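Ribosomal RNA small subunit methyltransferase E (Thermotoga maritima, PDB 1Z85) probably methylates N3 of the uracil ring of uridine 1498 in 16S ribosomal RNA, using S-adenosyl-L-methionine, on the assembled small subunit. Local coordinates at residues E30-H35 and V135-K140; Y57-K62 and A69-V74; K86-V91 and V111-F116; K118-Q123 and G191-E196; N161-D166 and A176-S181. All blocks are in the same frame, centred on the assembly; numbering follows the deposited sequence.

Contact 1. Residues E30-H35 and V135-K140; sequences EREAHH and VREAAK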
# COMPACT_ATOMS: atom_id res chain seq x y z
N GLU B 30 15.48 13.86 23.66
CA GLU B 30 16.53 14.32 22.73
C GLU B 30 16.08 14.24 21.30
O GLU B 30 16.38 15.10 20.49
CB GLU B 30 17.80 13.50 22.88
CG GLU B 30 18.88 13.88 21.87
CD GLU B 30 20.24 13.35 22.22
OE1 GLU B 30 20.41 12.73 23.31
OE2 GLU B 30 21.16 13.57 21.39
N ARG B 31 15.34 13.17 21.00
CA ARG B 31 14.82 12.93 19.67
C ARG B 31 13.97 14.09 19.21
O ARG B 31 14.14 14.57 18.10
CB ARG B 31 14.04 11.63 19.68
CG ARG B 31 13.15 11.42 18.48
CD ARG B 31 12.65 10.00 18.45
NE ARG B 31 13.77 9.14 18.13
CZ ARG B 31 14.09 8.70 16.92
NH1 ARG B 31 13.34 8.98 15.84
NH2 ARG B 31 15.15 7.92 16.79
N GLU B 32 13.06 14.57 20.06
CA GLU B 32 12.18 15.69 19.69
C GLU B 32 12.95 16.99 19.55
O GLU B 32 12.66 17.76 18.63
CB GLU B 32 11.05 15.93 20.70
CG GLU B 32 9.99 14.87 20.78
CD GLU B 32 9.35 14.52 19.42
OE1 GLU B 32 8.55 15.33 18.89
OE2 GLU B 32 9.67 13.42 18.91
N ALA B 33 13.89 17.26 20.45
CA ALA B 33 14.65 18.50 20.36
C ALA B 33 15.41 18.60 19.04
O ALA B 33 15.56 19.70 18.50
CB ALA B 33 15.61 18.64 21.54
N HIS B 34 15.92 17.48 18.52
CA HIS B 34 16.57 17.47 17.22
C HIS B 34 15.60 17.81 16.10
O HIS B 34 15.96 18.50 15.16
CB HIS B 34 17.22 16.11 16.92
CG HIS B 34 17.90 16.05 15.58
ND1 HIS B 34 17.39 15.33 14.52
CD2 HIS B 34 19.03 16.64 15.13
CE1 HIS B 34 18.18 15.47 13.47
NE2 HIS B 34 19.19 16.25 13.82
N HIS B 35 14.36 17.34 16.23
CA HIS B 35 13.32 17.53 15.20
C HIS B 35 12.91 18.98 15.19
O HIS B 35 12.60 19.53 14.15
CB HIS B 35 12.15 16.52 15.43
CG HIS B 35 10.87 16.82 14.68
ND1 HIS B 35 9.64 16.41 15.16
CD2 HIS B 35 10.63 17.45 13.51
CE1 HIS B 35 8.69 16.79 14.32
NE2 HIS B 35 9.27 17.43 13.31
N VAL B 135 6.02 3.89 16.16
CA VAL B 135 4.66 4.36 16.47
C VAL B 135 4.58 5.88 16.69
O VAL B 135 3.75 6.59 16.12
CB VAL B 135 4.13 3.64 17.73
CG1 VAL B 135 2.90 4.36 18.28
CG2 VAL B 135 3.85 2.18 17.40
N ARG B 136 5.45 6.39 17.53
CA ARG B 136 5.50 7.82 17.77
C ARG B 136 5.67 8.58 16.45
O ARG B 136 4.95 9.50 16.16
CB ARG B 136 6.64 8.13 18.72
CG ARG B 136 6.75 9.59 19.05
CD ARG B 136 8.18 10.04 19.19
NE ARG B 136 8.77 9.44 20.37
CZ ARG B 136 9.71 9.99 21.13
NH1 ARG B 136 10.23 11.20 20.85
NH2 ARG B 136 10.14 9.32 22.19
N GLU B 137 6.66 8.23 15.65
CA GLU B 137 6.98 9.04 14.49
C GLU B 137 5.83 8.97 13.50
O GLU B 137 5.45 9.97 12.95
CB GLU B 137 8.32 8.63 13.83
CG GLU B 137 9.59 8.92 14.73
CD GLU B 137 9.84 10.43 15.05
OE1 GLU B 137 9.08 11.31 14.62
OE2 GLU B 137 10.82 10.74 15.75
N ALA B 138 5.26 7.79 13.31
CA ALA B 138 4.07 7.62 12.44
C ALA B 138 2.86 8.41 12.92
O ALA B 138 2.20 9.12 12.14
CB ALA B 138 3.70 6.15 12.31
N ALA B 139 2.54 8.30 14.19
CA ALA B 139 1.44 9.06 14.78
C ALA B 139 1.64 10.56 14.62
O ALA B 139 0.70 11.27 14.31
CB ALA B 139 1.31 8.67 16.26
N LYS B 140 2.86 11.07 14.82
CA LYS B 140 3.09 12.52 14.69
C LYS B 140 2.78 12.93 13.26
O LYS B 140 2.19 13.97 13.03
CB LYS B 140 4.52 12.95 15.05
CG LYS B 140 4.82 13.00 16.55
CD LYS B 140 6.33 12.82 16.84
CE LYS B 140 7.22 13.76 16.00
NZ LYS B 140 8.66 13.68 16.39
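Arg31 lays its CD over one face of the Arg136 guanidinium, 3.6 Å from Arg136 NH1, as the two side chains slide past each other in opposite directions. Glu137 and Glu32, each bonded to one of the two arginines, probably offset their like charges. A bend at chi3 (-70°) brings Arg31 NH1 round to Glu137 OE2, 3.1 Å away, in a nearly straight salt bridge that lies in the guanidinium plane. Arg136 NH1 likewise meets Glu32 OE2 at 3.0 Å, almost in its own guanidinium plane but on the anti side and clearly out of the carboxylate plane. The syn lone pair of the same oxygen takes Lys140 NZ, and at 2.7 Å this ammonium bond is the shortest of the set. Long polar side chains suit this place, because the axes of the helical segments 30-35 and 135-140 stay 12.9 Å apart and are bridged here by charged groups. The result is a five-residue salt-bridge network that joins the PUA domain to the SPOUT methyltransferase domain. Lys140 NZ also donates to Glu137 OE1, one turn back on its own helix, and to His35 ND1 at 3.2 Å, tilted out of the imidazole plane. That bond requires a lone pair on ND1, and the cations nearby would probably help to keep this nitrogen unprotonated. Tyr18 N binds Glu32 OE1, while Asp29 forms a salt bridge with Arg136 NH2.

Contact 2. Residues Y57-K62 and A69-V74; sequences YTCILK and AAAKIV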
# COMPACT_ATOMS: atom_id res chain seq x y z
N TYR B 57 -1.76 19.71 23.30
CA TYR B 57 -1.31 20.86 24.09
C TYR B 57 -0.77 21.96 23.17
O TYR B 57 0.09 21.74 22.31
CB TYR B 57 -0.24 20.44 25.11
CG TYR B 57 -0.65 19.28 25.98
CD1 TYR B 57 -0.47 17.96 25.55
CD2 TYR B 57 -1.25 19.49 27.22
CE1 TYR B 57 -0.88 16.88 26.34
CE2 TYR B 57 -1.65 18.41 28.03
CZ TYR B 57 -1.46 17.12 27.59
OH TYR B 57 -1.85 16.06 28.37
N THR B 58 -1.31 23.16 23.33
CA THR B 58 -0.77 24.32 22.67
C THR B 58 0.13 24.96 23.69
O THR B 58 -0.30 25.22 24.82
CB THR B 58 -1.89 25.25 22.24
OG1 THR B 58 -2.81 24.51 21.42
CG2 THR B 58 -1.35 26.47 21.49
N CYS B 59 1.39 25.16 23.30
CA CYS B 59 2.45 25.55 24.23
C CYS B 59 3.35 26.66 23.66
O CYS B 59 3.42 26.87 22.44
CB CYS B 59 3.34 24.35 24.59
SG CYS B 59 2.49 22.80 24.96
N ILE B 60 4.01 27.38 24.57
CA ILE B 60 5.06 28.31 24.21
C ILE B 60 6.41 27.70 24.59
O ILE B 60 6.65 27.37 25.75
CB ILE B 60 4.88 29.67 24.91
CG1 ILE B 60 3.44 30.17 24.74
CG2 ILE B 60 5.92 30.67 24.37
CD1 ILE B 60 3.21 31.65 25.07
N LEU B 61 7.29 27.54 23.60
CA LEU B 61 8.61 26.95 23.81
C LEU B 61 9.43 27.86 24.72
O LEU B 61 9.47 29.07 24.50
CB LEU B 61 9.32 26.74 22.45
CG LEU B 61 10.64 25.94 22.38
CD1 LEU B 61 10.49 24.55 22.99
CD2 LEU B 61 11.14 25.81 20.93
N LYS B 62 10.04 27.28 25.77
CA LYS B 62 10.90 28.04 26.69
C LYS B 62 12.36 27.69 26.44
O LYS B 62 13.17 28.57 26.17
CB LYS B 62 10.57 27.75 28.17
CG LYS B 62 9.12 27.97 28.60
CD LYS B 62 8.87 27.46 30.05
CE LYS B 62 9.37 26.00 30.27
NZ LYS B 62 8.68 25.27 31.38
N ALA B 69 14.06 19.65 25.68
CA ALA B 69 13.31 20.91 25.55
C ALA B 69 12.10 20.92 26.49
O ALA B 69 11.76 19.90 27.08
CB ALA B 69 12.87 21.12 24.11
N ALA B 70 11.48 22.08 26.65
CA ALA B 70 10.32 22.26 27.54
C ALA B 70 9.53 23.44 27.06
O ALA B 70 10.10 24.46 26.66
CB ALA B 70 10.75 22.48 29.00
N ALA B 71 8.21 23.32 27.11
CA ALA B 71 7.33 24.37 26.65
C ALA B 71 6.22 24.52 27.66
O ALA B 71 5.79 23.53 28.26
CB ALA B 71 6.77 24.04 25.27
N LYS B 72 5.75 25.75 27.85
CA LYS B 72 4.69 26.03 28.80
C LYS B 72 3.35 25.77 28.09
O LYS B 72 3.14 26.21 26.95
CB LYS B 72 4.80 27.50 29.26
CG LYS B 72 4.09 27.79 30.55
CD LYS B 72 4.72 29.01 31.26
CE LYS B 72 4.00 29.34 32.56
NZ LYS B 72 2.54 29.17 32.35
N ILE B 73 2.47 25.04 28.76
CA ILE B 73 1.10 24.77 28.25
C ILE B 73 0.21 26.05 28.37
O ILE B 73 0.22 26.69 29.41
CB ILE B 73 0.38 23.63 29.05
CG1 ILE B 73 1.21 22.35 29.04
CG2 ILE B 73 -1.04 23.40 28.53
CD1 ILE B 73 0.91 21.40 30.17
N VAL B 74 -0.49 26.40 27.27
CA VAL B 74 -1.51 27.46 27.23
C VAL B 74 -2.88 26.80 27.21
O VAL B 74 -3.75 27.15 27.99
CB VAL B 74 -1.40 28.33 25.94
CG1 VAL B 74 -2.54 29.37 25.86
CG2 VAL B 74 -0.05 29.00 25.85
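The beta hairpin of strands 55-64 and 69-78, part of the PUA domain, is held here by antiparallel pairing of residues 57-62 with 69-74. Val74 N donates to Thr58 O at 2.7 Å, and Lys62 N to Ala70 O at 3.0 Å. Between them Ile60 and Lys72 form a hydrogen-bonded pair, Lys72 N lying 2.8 Å from Ile60 O. On the face that carries Cys59, Leu61, Ala71 and Ile73, the short side chains of Cys59 and Ala71 meet diagonally, CB to CB 3.5 Å. The Tyr57 ring and Ile73 lie side by side, pointing the same way, with Tyr57 CD2 4.1 Å from Ile73 CD1. The other face is more exposed and suits longer, partly polar chains. There Ile60 and Val74 run obliquely across each other, Ile60 CG1 to Val74 CG2 3.8 Å, and Lys62, bent at chi3 (-51°), runs its methylenes past Lys72 with its CE 4.0 Å from Ala70 CB. The ammonium of Lys62 goes on to a salt bridge with Glu25, and Tyr57 OH to a hydrogen bond with Asp51. Strand 55-64 also pairs with strand 46-50, strand 69-78 with strand 25-28, and Val26, Phe28 and Ile47 pack against the apolar face.

Contact 3. Residues K86-V91 and V111-F116; sequences KLSVVV and VDEIFF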
# COMPACT_ATOMS: atom_id res chain seq x y z
N LYS B 86 -12.14 -2.48 20.23
CA LYS B 86 -10.75 -2.35 19.83
C LYS B 86 -10.51 -3.19 18.58
O LYS B 86 -11.09 -4.26 18.40
CB LYS B 86 -9.78 -2.78 20.93
CG LYS B 86 -10.07 -2.26 22.33
CD LYS B 86 -9.01 -1.28 22.87
CE LYS B 86 -9.36 -0.83 24.31
NZ LYS B 86 -10.72 -0.21 24.44
N LEU B 87 -9.64 -2.65 17.73
CA LEU B 87 -9.03 -3.39 16.63
C LEU B 87 -7.59 -3.74 17.03
O LEU B 87 -6.77 -2.86 17.29
CB LEU B 87 -9.08 -2.54 15.37
CG LEU B 87 -8.34 -3.13 14.16
CD1 LEU B 87 -8.91 -4.47 13.75
CD2 LEU B 87 -8.39 -2.17 13.02
N SER B 88 -7.29 -5.02 17.08
CA SER B 88 -5.97 -5.51 17.49
C SER B 88 -5.31 -6.21 16.29
O SER B 88 -6.01 -6.84 15.49
CB SER B 88 -6.08 -6.46 18.69
OG SER B 88 -6.74 -5.82 19.77
N VAL B 89 -3.99 -6.08 16.16
CA VAL B 89 -3.25 -6.77 15.13
C VAL B 89 -2.07 -7.50 15.77
O VAL B 89 -1.34 -6.93 16.57
CB VAL B 89 -2.76 -5.78 14.05
CG1 VAL B 89 -1.97 -6.46 12.99
CG2 VAL B 89 -3.98 -5.06 13.34
N VAL B 90 -1.87 -8.75 15.39
CA VAL B 90 -0.65 -9.49 15.75
C VAL B 90 0.33 -9.33 14.60
O VAL B 90 0.04 -9.76 13.47
CB VAL B 90 -0.91 -10.96 15.94
CG1 VAL B 90 0.37 -11.70 16.21
CG2 VAL B 90 -1.91 -11.14 17.08
N VAL B 91 1.42 -8.61 14.90
CA VAL B 91 2.54 -8.34 13.99
C VAL B 91 3.66 -9.36 14.24
O VAL B 91 4.11 -9.56 15.38
CB VAL B 91 3.05 -6.91 14.18
CG1 VAL B 91 4.35 -6.61 13.36
CG2 VAL B 91 1.92 -5.90 13.82
N VAL B 111 -5.61 0.99 13.96
CA VAL B 111 -5.45 -0.10 14.93
C VAL B 111 -5.19 0.46 16.33
O VAL B 111 -4.44 1.42 16.50
CB VAL B 111 -4.30 -1.06 14.48
CG1 VAL B 111 -3.92 -2.03 15.54
CG2 VAL B 111 -4.68 -1.76 13.17
N ASP B 112 -5.86 -0.14 17.32
CA ASP B 112 -5.77 0.26 18.75
C ASP B 112 -4.68 -0.44 19.56
O ASP B 112 -4.09 0.16 20.43
CB ASP B 112 -7.13 0.04 19.45
CG ASP B 112 -8.23 0.86 18.82
OD1 ASP B 112 -8.13 2.10 18.77
OD2 ASP B 112 -9.19 0.27 18.32
N GLU B 113 -4.41 -1.72 19.24
CA GLU B 113 -3.36 -2.51 19.91
C GLU B 113 -2.53 -3.35 18.95
O GLU B 113 -3.08 -4.07 18.13
CB GLU B 113 -3.96 -3.46 20.95
CG GLU B 113 -4.86 -2.77 21.93
CD GLU B 113 -4.53 -3.07 23.42
OE1 GLU B 113 -3.42 -3.65 23.75
OE2 GLU B 113 -5.41 -2.67 24.24
N ILE B 114 -1.20 -3.25 19.08
CA ILE B 114 -0.26 -4.09 18.34
C ILE B 114 0.34 -5.15 19.32
O ILE B 114 0.74 -4.83 20.45
CB ILE B 114 0.85 -3.24 17.77
CG1 ILE B 114 0.24 -2.06 17.00
CG2 ILE B 114 1.80 -4.08 16.91
CD1 ILE B 114 1.25 -1.12 16.42
N PHE B 115 0.37 -6.40 18.86
CA PHE B 115 0.93 -7.53 19.61
C PHE B 115 2.03 -8.14 18.77
O PHE B 115 1.82 -8.56 17.63
CB PHE B 115 -0.12 -8.59 19.94
CG PHE B 115 -1.17 -8.12 20.90
CD1 PHE B 115 -0.99 -8.26 22.26
CD2 PHE B 115 -2.35 -7.51 20.44
CE1 PHE B 115 -1.96 -7.82 23.15
CE2 PHE B 115 -3.30 -7.03 21.31
CZ PHE B 115 -3.14 -7.20 22.67
N PHE B 116 3.22 -8.19 19.35
CA PHE B 116 4.39 -8.76 18.67
C PHE B 116 4.60 -10.22 19.01
O PHE B 116 4.91 -10.56 20.15
CB PHE B 116 5.63 -7.92 19.01
CG PHE B 116 5.57 -6.56 18.43
CD1 PHE B 116 5.56 -6.40 17.07
CD2 PHE B 116 5.51 -5.45 19.23
CE1 PHE B 116 5.51 -5.15 16.54
CE2 PHE B 116 5.46 -4.18 18.68
CZ PHE B 116 5.47 -4.03 17.38
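Val89 and Val111 cross at about a right angle, their CG2 methyls pressed to 3.4 Å, tighter than usual van der Waals contact. Val111 meets Leu87 in the same crosswise fashion, Leu87 CD2 to Val111 CG2 being 3.7 Å. Further along this face the Val91 side chain passes Ile114 at a slant, CG2 to CG2, while its CG1, anti to the backbone N (chi1 173°), reaches the edge of the Phe116 ring 3.7 Å from CE1. Ile114 CG2 lies over a face of that ring; apolar side chains suit this buried layer. On the reverse face the Phe115 ring turns its edge to Ser88, CE2 to CB 3.9 Å. The backbones pair in parallel, with Val89 N bound to Glu113 O and Phe115 N to Val89 O at 2.9 Å. At the start Leu87 O accepts from both Asp112 N and Glu113 N, and Asp112 OD2 uses its anti lone pair to take Leu87 N at 3.0 Å, besides a salt bridge to Lys233. The two strands belong to the beta-alpha-beta unit 87-92, 96-108, 113-117 of the alpha/beta knot domain: helix 96-108 packs on the face of Val89, Val91, Ile114 and Phe116, and strands 182-186 and 149-152 continue the sheet.

Contact 4. Residues K118-Q123 and G191-E196; sequences KFERSQ and GFSEKE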
# COMPACT_ATOMS: atom_id res chain seq x y z
N LYS B 118 6.69 -13.86 17.86
CA LYS B 118 7.72 -14.55 17.13
C LYS B 118 7.17 -15.95 16.71
O LYS B 118 7.06 -16.90 17.52
CB LYS B 118 8.96 -14.66 18.02
CG LYS B 118 10.30 -15.10 17.36
CD LYS B 118 11.15 -15.78 18.50
CE LYS B 118 12.64 -15.99 18.18
NZ LYS B 118 13.54 -15.88 19.42
N PHE B 119 6.84 -16.08 15.43
CA PHE B 119 6.30 -17.35 14.91
C PHE B 119 7.42 -18.35 14.86
O PHE B 119 8.60 -17.97 14.94
CB PHE B 119 5.64 -17.14 13.54
CG PHE B 119 4.35 -16.34 13.61
CD1 PHE B 119 4.37 -14.94 13.67
CD2 PHE B 119 3.13 -16.97 13.63
CE1 PHE B 119 3.21 -14.20 13.75
CE2 PHE B 119 1.96 -16.23 13.70
CZ PHE B 119 2.00 -14.84 13.76
N GLU B 120 7.07 -19.64 14.74
CA GLU B 120 8.06 -20.72 14.89
C GLU B 120 9.18 -20.63 13.86
O GLU B 120 10.33 -20.94 14.15
CB GLU B 120 7.38 -22.11 14.89
CG GLU B 120 6.69 -22.46 16.23
CD GLU B 120 5.78 -23.73 16.24
OE1 GLU B 120 5.63 -24.46 15.22
OE2 GLU B 120 5.19 -23.97 17.33
N ARG B 121 8.87 -20.19 12.65
CA ARG B 121 9.89 -20.08 11.61
C ARG B 121 10.79 -18.84 11.62
O ARG B 121 11.67 -18.74 10.76
CB ARG B 121 9.24 -20.25 10.24
CG ARG B 121 8.82 -21.69 10.03
CD ARG B 121 8.16 -21.87 8.73
NE ARG B 121 7.59 -23.21 8.58
CZ ARG B 121 6.89 -23.58 7.52
NH1 ARG B 121 6.68 -22.73 6.54
NH2 ARG B 121 6.40 -24.80 7.44
N SER B 122 10.59 -17.93 12.57
CA SER B 122 11.42 -16.70 12.68
C SER B 122 12.41 -16.84 13.81
O SER B 122 12.06 -17.38 14.83
CB SER B 122 10.58 -15.50 13.00
OG SER B 122 11.35 -14.32 13.19
N GLN B 123 13.63 -16.34 13.61
CA GLN B 123 14.58 -16.24 14.72
C GLN B 123 14.85 -14.81 15.10
O GLN B 123 15.82 -14.55 15.74
CB GLN B 123 15.90 -16.92 14.38
CG GLN B 123 15.78 -18.28 13.79
CD GLN B 123 17.14 -18.88 13.51
OE1 GLN B 123 17.31 -19.68 12.60
NE2 GLN B 123 18.13 -18.44 14.26
N GLY B 191 6.07 -18.49 6.54
CA GLY B 191 4.83 -19.28 6.57
C GLY B 191 4.52 -19.81 7.96
O GLY B 191 5.41 -19.90 8.81
N PHE B 192 3.25 -20.10 8.20
CA PHE B 192 2.87 -20.82 9.42
C PHE B 192 3.48 -22.24 9.39
O PHE B 192 3.55 -22.89 8.35
CB PHE B 192 1.34 -20.93 9.58
CG PHE B 192 0.62 -19.59 9.64
CD1 PHE B 192 0.84 -18.72 10.69
CD2 PHE B 192 -0.31 -19.24 8.67
CE1 PHE B 192 0.17 -17.49 10.76
CE2 PHE B 192 -0.99 -18.04 8.75
CZ PHE B 192 -0.73 -17.15 9.78
N SER B 193 3.97 -22.71 10.52
CA SER B 193 4.30 -24.12 10.68
C SER B 193 2.96 -24.82 10.69
O SER B 193 1.91 -24.17 10.66
CB SER B 193 5.07 -24.36 11.98
OG SER B 193 4.25 -24.09 13.10
N GLU B 194 2.98 -26.15 10.72
CA GLU B 194 1.76 -26.94 10.71
C GLU B 194 1.04 -26.89 12.07
O GLU B 194 -0.18 -26.97 12.13
CB GLU B 194 2.07 -28.40 10.33
CG GLU B 194 2.30 -28.62 8.82
N LYS B 195 1.81 -26.79 13.14
CA LYS B 195 1.25 -26.60 14.46
C LYS B 195 0.50 -25.27 14.51
O LYS B 195 -0.63 -25.22 14.97
CB LYS B 195 2.37 -26.57 15.49
CG LYS B 195 2.14 -27.48 16.69
CD LYS B 195 3.40 -27.51 17.59
CE LYS B 195 4.15 -28.86 17.54
NZ LYS B 195 4.91 -29.08 18.83
N GLU B 196 1.13 -24.19 14.04
CA GLU B 196 0.50 -22.87 14.03
C GLU B 196 -0.78 -22.89 13.20
O GLU B 196 -1.79 -22.30 13.56
CB GLU B 196 1.47 -21.79 13.50
CG GLU B 196 2.68 -21.54 14.44
CD GLU B 196 3.77 -20.68 13.85
OE1 GLU B 196 4.00 -20.75 12.63
OE2 GLU B 196 4.43 -19.95 14.66
O HOH W 1 6.02 -19.94 11.37
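A capping box starts helix 194-201, and the type I turn Phe119-Ser122 of the SPOUT methyltransferase domain docks on it. In the box, Ser193 OG accepts from Glu196 N, and Glu196 OE1 returns the bond by accepting from Ser193 N at 2.9 Å. Serine suits the N-cap because its hydroxyl, set between the backbone N and carbonyl carbon (chi1 66°), can fold back to the first turn; glutamate suits the third helical position because its chain reaches the cap. Both also hold the turn. The second oxygen of Glu196, OE2, receives Glu120 N at 2.7 Å on its syn side, though well out of the carboxylate plane. Ser193 OG donates to Glu120 OE1 at 2.6 Å, coming from above that carboxylate. Glu120 and Glu196 slide past each other with their carboxylates stacked, planes 15° apart; the donors around them and the helix N-terminus probably ease this meeting of like charges. Glu196 OE2 lies at the edge of the Phe119 ring, 3.4 Å from CD2, where the ring hydrogens carry slight positive charge. The same ring meets Phe192 obliquely, Phe119 CE2 reaching the edge of the Phe192 ring at CE1, 3.7 Å away. Arg121 stretches along residues 191-193, its guanidinium face lying on Phe192 O while NH1 bonds Gly190 O. Gly191, at phi 94°, takes a backbone shape that a side chain would hinder. One water binds three sites together: it accepts from Arg121 N and donates to Gly191 O and, at 2.5 Å, to Glu196 OE1.

Contact 5. Residues N161-D166 and A176-S181; sequences NVITLD and ANLEGS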
# COMPACT_ATOMS: atom_id res chain seq x y z
N ASN B 161 -13.62 -12.55 17.85
CA ASN B 161 -13.49 -12.72 16.42
C ASN B 161 -12.02 -12.56 16.04
O ASN B 161 -11.46 -11.52 16.31
CB ASN B 161 -14.34 -11.63 15.75
CG ASN B 161 -14.80 -12.01 14.37
OD1 ASN B 161 -14.23 -12.87 13.73
ND2 ASN B 161 -15.84 -11.34 13.91
N VAL B 162 -11.41 -13.59 15.47
CA VAL B 162 -10.07 -13.49 14.92
C VAL B 162 -10.06 -13.82 13.43
O VAL B 162 -10.72 -14.75 12.97
CB VAL B 162 -9.08 -14.42 15.65
CG1 VAL B 162 -7.63 -14.08 15.29
CG2 VAL B 162 -9.29 -14.37 17.20
N ILE B 163 -9.32 -13.01 12.68
CA ILE B 163 -9.12 -13.16 11.25
C ILE B 163 -7.62 -13.36 11.01
O ILE B 163 -6.81 -12.55 11.47
CB ILE B 163 -9.51 -11.87 10.48
CG1 ILE B 163 -10.88 -11.36 10.87
CG2 ILE B 163 -9.46 -12.09 8.95
CD1 ILE B 163 -11.96 -12.16 10.32
N THR B 164 -7.25 -14.41 10.27
CA THR B 164 -5.84 -14.67 9.98
C THR B 164 -5.54 -14.35 8.51
O THR B 164 -6.19 -14.88 7.63
CB THR B 164 -5.48 -16.13 10.29
OG1 THR B 164 -5.69 -16.38 11.67
CG2 THR B 164 -4.00 -16.42 9.97
N LEU B 165 -4.59 -13.45 8.30
CA LEU B 165 -4.00 -13.21 6.99
C LEU B 165 -2.82 -14.18 6.70
O LEU B 165 -1.68 -13.94 7.12
CB LEU B 165 -3.50 -11.76 6.89
CG LEU B 165 -2.69 -11.38 5.64
CD1 LEU B 165 -3.40 -11.80 4.32
CD2 LEU B 165 -2.39 -9.87 5.68
N ASP B 166 -3.12 -15.25 5.98
CA ASP B 166 -2.13 -16.17 5.45
C ASP B 166 -1.57 -15.55 4.18
O ASP B 166 -2.27 -15.37 3.17
CB ASP B 166 -2.81 -17.52 5.13
CG ASP B 166 -1.83 -18.60 4.68
OD1 ASP B 166 -0.60 -18.40 4.75
OD2 ASP B 166 -2.30 -19.67 4.25
N ALA B 176 -15.85 -12.73 5.04
CA ALA B 176 -15.61 -12.89 6.48
C ALA B 176 -16.59 -12.12 7.35
O ALA B 176 -17.02 -11.01 7.00
CB ALA B 176 -14.22 -12.48 6.82
N ASN B 177 -16.99 -12.74 8.46
CA ASN B 177 -17.76 -12.03 9.46
C ASN B 177 -16.88 -11.13 10.30
O ASN B 177 -15.82 -11.56 10.79
CB ASN B 177 -18.48 -12.97 10.39
CG ASN B 177 -19.31 -12.23 11.38
OD1 ASN B 177 -20.32 -11.62 11.02
ND2 ASN B 177 -18.88 -12.21 12.62
N LEU B 178 -17.33 -9.89 10.48
CA LEU B 178 -16.54 -8.88 11.17
C LEU B 178 -17.25 -8.33 12.42
O LEU B 178 -16.84 -7.33 12.99
CB LEU B 178 -16.21 -7.75 10.19
CG LEU B 178 -15.40 -8.15 8.94
CD1 LEU B 178 -15.23 -6.95 8.03
CD2 LEU B 178 -14.05 -8.76 9.27
N GLU B 179 -18.29 -9.02 12.87
CA GLU B 179 -18.99 -8.66 14.11
C GLU B 179 -18.08 -8.55 15.34
O GLU B 179 -17.25 -9.42 15.60
CB GLU B 179 -20.11 -9.69 14.41
CG GLU B 179 -21.29 -9.62 13.47
CD GLU B 179 -22.01 -8.32 13.63
OE1 GLU B 179 -22.78 -8.21 14.61
OE2 GLU B 179 -21.75 -7.40 12.81
N GLY B 180 -18.28 -7.47 16.09
CA GLY B 180 -17.64 -7.26 17.36
C GLY B 180 -16.18 -6.87 17.22
O GLY B 180 -15.72 -6.58 16.12
N SER B 181 -15.50 -6.82 18.36
CA SER B 181 -14.04 -6.71 18.47
C SER B 181 -13.23 -7.68 17.56
O SER B 181 -13.45 -8.89 17.61
CB SER B 181 -13.66 -6.99 19.93
OG SER B 181 -13.39 -5.78 20.58
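In the parallel sheet of the alpha/beta knot domain, the amide of Asn161 ties down the loop 176-181 through two hydrogen bonds. Asn161 ND2 gives one to Glu179 O at 2.9 Å, almost straight (174°) and in the plane of the amide. Its second goes to Asn177 O at 3.1 Å and is more bent; the donor stands above that carbonyl's plane and not on a lone pair. Asparagine suits the place, since a short side chain with two N-H groups can serve two backbone carbonyls of a turning chain. Its CG lies anti to the backbone N (chi1 -154°), which carries the amide out from the strand toward the loop. Gly180, with positive phi (75°), lets the chain turn just after Glu179 and lead into strand 182-186, which pairs with strand 161-165. The remaining contacts are apolar. Ile163, on the same side of the strand as Asn161, crosses Leu178 at about a right angle, and Leu178 in turn packs against Tyr226 and Ile227 of helix 216-230. A single methyl does the touching: Ile163 CD1 lies 4.1 Å from Leu178 CD2 and 4.2 Å from Ala176 CB.

How the contacts relate
Contact 2 lies within the PUA domain and contacts 3, 4 and 5 within the methyltransferase domain, while contact 1 joins the two. Along the chain, contacts 2 and 3 are nested inside the loop closed by contact 1, and contact 5 inside that of contact 4. Contacts 3 and 5, with centres 13 Å apart, share the parallel sheet and touch where Lys86 meets Ser181. Contact 4 continues from strand 113-117 of contact 3; its Phe192 packs on Thr164 and Asp166 of contact 5. Between the centres of contacts 2 and 4 lie about 47 Å, so the protein is elongated, and contact 1 probably helps to set the two domains relative to each other.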